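Local coordinates for protein CurF (PDB 5DP2) that probably catalyses NADPH-dependent cyclopropane ring formation in curacin A biosynthesis, as an unusual enoyl reductase domain of a polyketide synthase, at residues F279-S282 / D283-R287. Sequence-based numbering, arbitrary orientation. Where two conformers were deposited one is given.
With NAP (NADP nicotinamide-adenine-dinucleotide phosphate), chain B.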
ATOM      1  N   PHE A 279       6.889  -4.295  10.009  1.00  5.62           N
ATOM      2  CA  PHE A 279       5.564  -3.896  10.454  1.00  5.86           C
ATOM      3  C   PHE A 279       4.531  -4.317   9.437  1.00  6.05           C
ATOM      4  O   PHE A 279       4.850  -4.595   8.275  1.00  6.58           O
ATOM      5  CB  PHE A 279       5.453  -2.377  10.730  1.00  6.46           C
ATOM      6  CG  PHE A 279       5.686  -1.490   9.521  1.00  5.88           C
ATOM      7  CD1 PHE A 279       6.953  -1.074   9.171  1.00  7.21           C
ATOM      8  CD2 PHE A 279       4.634  -1.042   8.746  1.00  6.85           C
ATOM      9  CE1 PHE A 279       7.144  -0.228   8.088  1.00  8.00           C
ATOM     10  CE2 PHE A 279       4.840  -0.228   7.645  1.00  7.30           C
ATOM     11  CZ  PHE A 279       6.101   0.191   7.323  1.00  6.76           C
ATOM     12  N   ASP A 280       3.266  -4.329   9.877  1.00  7.11           N
ATOM     13  CA  ASP A 280       2.116  -4.642   9.038  1.00  6.96           C
ATOM     14  C   ASP A 280       1.063  -3.571   9.281  1.00  6.27           C
ATOM     15  O   ASP A 280       0.504  -3.466  10.392  1.00  7.02           O
ATOM     16  CB  ASP A 280       1.586  -6.058   9.318  1.00  8.15           C
ATOM     17  CG  ASP A 280       0.467  -6.462   8.357  1.00 10.62           C
ATOM     18  OD1 ASP A 280      -0.296  -5.582   7.952  1.00 16.72           O
ATOM     19  OD2 ASP A 280       0.341  -7.662   8.013  1.00 11.92           O
ATOM     20  N   MET A 281       0.838  -2.746   8.269  1.00  6.44           N
ATOM     21  CA  MET A 281      -0.097  -1.635   8.431  1.00  6.40           C
ATOM     22  C   MET A 281      -1.505  -2.066   8.773  1.00  6.28           C
ATOM     23  O   MET A 281      -2.200  -1.373   9.520  1.00  7.16           O
ATOM     24  CB  MET A 281      -0.118  -0.775   7.183  1.00  7.60           C
ATOM     25  CG  MET A 281       1.172  -0.059   6.914  1.00  8.18           C
ATOM     26  SD  MET A 281       1.600   1.226   8.130  1.00  8.01           S
ATOM     27  CE  MET A 281       0.520   2.528   7.569  1.00  9.46           C
ATOM     28  N   SER A 282      -1.950  -3.195   8.211  1.00  6.92           N
ATOM     29  CA  SER A 282      -3.275  -3.683   8.573  1.00  7.41           C
ATOM     30  C   SER A 282      -3.399  -3.936  10.084  1.00  7.20           C
ATOM     31  O   SER A 282      -4.398  -3.553  10.706  1.00  8.42           O
ATOM     32  CB  SER A 282      -3.657  -4.889   7.715  1.00  8.24           C
ATOM     33  OG  SER A 282      -2.851  -6.005   7.933  1.00 11.16           O
ATOM     34  N   ASP A 283      -2.361  -4.527  10.693  1.00  7.14           N
ATOM     35  CA  ASP A 283      -2.357  -4.697  12.120  1.00  7.69           C
ATOM     36  C   ASP A 283      -2.418  -3.349  12.857  1.00  7.67           C
ATOM     37  O   ASP A 283      -3.099  -3.181  13.865  1.00  8.99           O
ATOM     38  CB  ASP A 283      -1.087  -5.413  12.620  1.00  8.29           C
ATOM     39  CG  ASP A 283      -0.981  -6.883  12.260  1.00  9.20           C
ATOM     40  OD1 ASP A 283      -2.021  -7.516  12.015  1.00 10.41           O
ATOM     41  OD2 ASP A 283       0.172  -7.385  12.242  1.00 10.52           O
ATOM     42  N   GLU A 284      -1.650  -2.372  12.339  1.00  6.95           N
ATOM     43  CA  GLU A 284      -1.620  -1.036  12.972  1.00  7.38           C
ATOM     44  C   GLU A 284      -2.981  -0.356  12.902  1.00  7.65           C
ATOM     45  O   GLU A 284      -3.381   0.334  13.871  1.00  9.10           O
ATOM     46  CB  GLU A 284      -0.550  -0.167  12.315  1.00  7.80           C
ATOM     47  CG  GLU A 284       0.867  -0.698  12.466  1.00  8.54           C
ATOM     48  CD  GLU A 284       1.367  -0.708  13.882  1.00 10.73           C
ATOM     49  OE1 GLU A 284       0.931   0.153  14.700  1.00 13.85           O
ATOM     50  OE2 GLU A 284       2.198  -1.579  14.211  1.00 12.62           O
ATOM     51  N   PHE A 285      -3.674  -0.478  11.765  1.00  7.20           N
ATOM     52  CA  PHE A 285      -4.976   0.160  11.598  1.00  7.96           C
ATOM     53  C   PHE A 285      -6.020  -0.434  12.565  1.00  9.75           C
ATOM     54  O   PHE A 285      -6.804   0.311  13.154  1.00 14.29           O
ATOM     55  CB  PHE A 285      -5.454   0.060  10.149  1.00  8.36           C
ATOM     56  CG  PHE A 285      -4.605   0.826   9.147  1.00  7.64           C
ATOM     57  CD1 PHE A 285      -4.167   2.107   9.407  1.00  8.39           C
ATOM     58  CD2 PHE A 285      -4.288   0.268   7.923  1.00  8.69           C
ATOM     59  CE1 PHE A 285      -3.409   2.812   8.480  1.00  9.72           C
ATOM     60  CE2 PHE A 285      -3.546   0.979   6.998  1.00 10.16           C
ATOM     61  CZ  PHE A 285      -3.110   2.241   7.269  1.00 10.20           C
ATOM     62  N   VAL A 286      -6.013  -1.749  12.726  1.00  9.18           N
ATOM     63  CA  VAL A 286      -6.950  -2.427  13.637  0.62 10.57           C
ATOM     64  C   VAL A 286      -6.623  -2.114  15.087  1.00 10.79           C
ATOM     65  O   VAL A 286      -7.512  -1.989  15.949  1.00 12.98           O
ATOM     66  CB  VAL A 286      -6.915  -3.952  13.407  0.62 11.49           C
ATOM     67  CG1 VAL A 286      -7.697  -4.698  14.485  0.62 12.00           C
ATOM     68  CG2 VAL A 286      -7.468  -4.261  12.033  0.62 11.70           C
ATOM     69  N   ARG A 287      -5.331  -1.997  15.383  1.00 10.36           N
ATOM     70  CA  ARG A 287      -4.878  -1.718  16.735  1.00 10.54           C
ATOM     71  C   ARG A 287      -5.365  -0.360  17.276  1.00 12.17           C
ATOM     72  O   ARG A 287      -5.720  -0.252  18.445  1.00 14.74           O
ATOM     73  CB  ARG A 287      -3.364  -1.801  16.737  1.00 10.91           C
ATOM     74  CG  ARG A 287      -2.687  -1.452  18.027  1.00 11.65           C
ATOM     75  CD  ARG A 287      -1.143  -1.524  17.880  1.00 12.18           C
ATOM     76  NE  ARG A 287      -0.474  -1.060  19.058  1.00 11.26           N
ATOM     77  CZ  ARG A 287      -0.282   0.219  19.354  1.00 10.04           C
ATOM     78  NH1 ARG A 287      -0.623   1.180  18.519  1.00 11.06           N
ATOM     79  NH2 ARG A 287       0.214   0.530  20.535  1.00 11.01           N
TER
HETATM   80  PA  NAP B 401       3.661  -3.530  -5.865  0.91  5.73           P
HETATM   81  O1A NAP B 401       2.966  -2.590  -6.788  0.91  5.89           O
HETATM   82  O2A NAP B 401       4.939  -3.116  -5.233  0.91  7.21           O
HETATM   83  O5B NAP B 401       3.839  -4.909  -6.653  0.91  6.09           O
HETATM   84  C5B NAP B 401       4.753  -5.914  -6.195  0.91  6.88           C
HETATM   85  C4B NAP B 401       6.199  -5.572  -6.484  0.91  6.87           C
HETATM   86  O4B NAP B 401       6.989  -6.694  -6.169  0.91  8.01           O
HETATM   87  C3B NAP B 401       6.471  -5.198  -7.911  0.91  7.47           C
HETATM   88  O3B NAP B 401       6.902  -3.835  -7.939  0.91  8.85           O
HETATM   89  C2B NAP B 401       7.580  -6.159  -8.381  0.91  6.26           C
HETATM   90  O2B NAP B 401       8.685  -5.611  -9.042  0.91  6.50           O
HETATM   91  C1B NAP B 401       8.107  -6.729  -7.079  0.91  6.89           C
HETATM   92  N9A NAP B 401       8.513  -8.126  -7.150  0.91  7.20           N
HETATM   93  C8A NAP B 401       7.704  -9.232  -7.005  0.91  9.94           C
HETATM   94  N7A NAP B 401       8.427 -10.370  -7.125  0.91 11.23           N
HETATM   95  C5A NAP B 401       9.696  -9.990  -7.334  0.91  8.87           C
HETATM   96  C6A NAP B 401      10.931 -10.676  -7.531  0.91 10.50           C
HETATM   97  N6A NAP B 401      10.960 -12.024  -7.526  0.91 14.12           N
HETATM   98  N1A NAP B 401      12.033  -9.958  -7.708  0.91 10.48           N
HETATM   99  C2A NAP B 401      11.966  -8.622  -7.707  0.91  8.65           C
HETATM  100  N3A NAP B 401      10.876  -7.871  -7.531  0.91  6.87           N
HETATM  101  C4A NAP B 401       9.754  -8.555  -7.365  0.91  6.92           C
HETATM  102  O3  NAP B 401       2.652  -3.984  -4.696  0.91  5.81           O
HETATM  103  PN  NAP B 401       2.195  -3.195  -3.379  0.91  5.26           P
HETATM  104  O1N NAP B 401       0.758  -3.480  -3.177  0.91  5.57           O
HETATM  105  O2N NAP B 401       2.650  -1.766  -3.434  0.91  6.92           O
HETATM  106  O5D NAP B 401       2.981  -3.978  -2.274  0.91  7.01           O
HETATM  107  C5D NAP B 401       4.425  -3.890  -2.250  0.91  8.65           C
HETATM  108  C4D NAP B 401       5.000  -5.021  -1.360  0.91  8.42           C
HETATM  109  O4D NAP B 401       4.883  -4.613  -0.022  0.91  9.49           O
HETATM  110  C3D NAP B 401       4.246  -6.353  -1.448  0.91  9.11           C
HETATM  111  O3D NAP B 401       5.175  -7.404  -1.152  0.91 12.73           O
HETATM  112  C2D NAP B 401       3.187  -6.216  -0.385  0.91  9.79           C
HETATM  113  O2D NAP B 401       2.767  -7.503   0.079  0.91 14.82           O
HETATM  114  C1D NAP B 401       3.910  -5.417   0.667  0.91  8.87           C
HETATM  115  N1N NAP B 401       3.174  -4.446   1.506  0.91  8.67           N
HETATM  116  C2N NAP B 401       3.262  -4.529   2.853  0.91  8.23           C
HETATM  117  C3N NAP B 401       2.606  -3.638   3.698  0.91  8.37           C
HETATM  118  C7N NAP B 401       2.740  -3.773   5.176  0.91  8.67           C
HETATM  119  O7N NAP B 401       1.979  -3.090   5.827  0.91 11.10           O
HETATM  120  N7N NAP B 401       3.682  -4.614   5.683  0.91  9.26           N
HETATM  121  C4N NAP B 401       1.829  -2.620   3.135  0.91  9.36           C
HETATM  122  C5N NAP B 401       1.756  -2.553   1.750  0.91  9.48           C
HETATM  123  C6N NAP B 401       2.437  -3.473   0.943  0.91  9.50           C
HETATM  124  P2B NAP B 401       8.672  -5.108 -10.560  0.91  6.51           P
HETATM  125  O1X NAP B 401       7.786  -3.870 -10.599  0.91  6.19           O
HETATM  126  O2X NAP B 401      10.122  -4.811 -10.817  0.91  6.96           O
HETATM  127  O3X NAP B 401       8.111  -6.235 -11.392  0.91  7.91           O
HETATM  128  O   HOH W   1       3.104  -3.770  12.823  1.00  9.60           O
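Met-281 and Phe-285 meet one turn apart at the start of helix 281-287. The Met-281 chain is bent at both chi2 and chi3, which curls its methyl back to the ring. CE lies 3.7 Å from CZ of Phe-285, and the sulfur approaches the same ring obliquely, a Met-aromatic contact. The carbonyl oxygen of Met-281 sits over one face of the ring and accepts the backbone N-H of Phe-285. Phe-140 and His-292 also pack against this aromatic side chain. With an alanine here, the Met-281 methyl is likely to lose the ring atoms it packs on, and the thioether would be freer to turn.

Ser-282 is bonded at both its side chain and its carbonyl. Its OG donates a short hydrogen bond, 2.6 Å, to OD1 of Asp-280, the N-cap residue. The hydroxyl comes from above the carboxylate plane, 38° out of it. Ser-282 N adds a weak capping bond to the same oxygen. Ser-282 O accepts from Val-286 N at 3.2 Å.

Asp-283 packs across Asp-280. Its CB lies 3.4 Å from Asp-280 O, and its OD2 lies 3.5 Å from Asp-280 CB. The two OD2 atoms, like charges, are 4.2 Å apart. Asp-280 OD2 forms a salt bridge with Arg-51, which probably eases the repulsion. OD1 of Asp-283 is hydrogen-bonded to the Tyr-63 hydroxyl. A water joins Asp-280 N to OE2 of Glu-284.

Residues 279-281 hydrogen-bond the nicotinamide carboxamide of NADP. Met-281 N donates to the ligand atom O7N at 2.7 Å, almost straight at 175°. The ligand atom N7N donates to Phe-279 O at 2.8 Å. Cap and cofactor bonds thus sit on consecutive residues just after strand 275-278. Held at both O7N and N7N, the carboxamide is fixed in rotation, which probably also limits how the nicotinamide ring can turn.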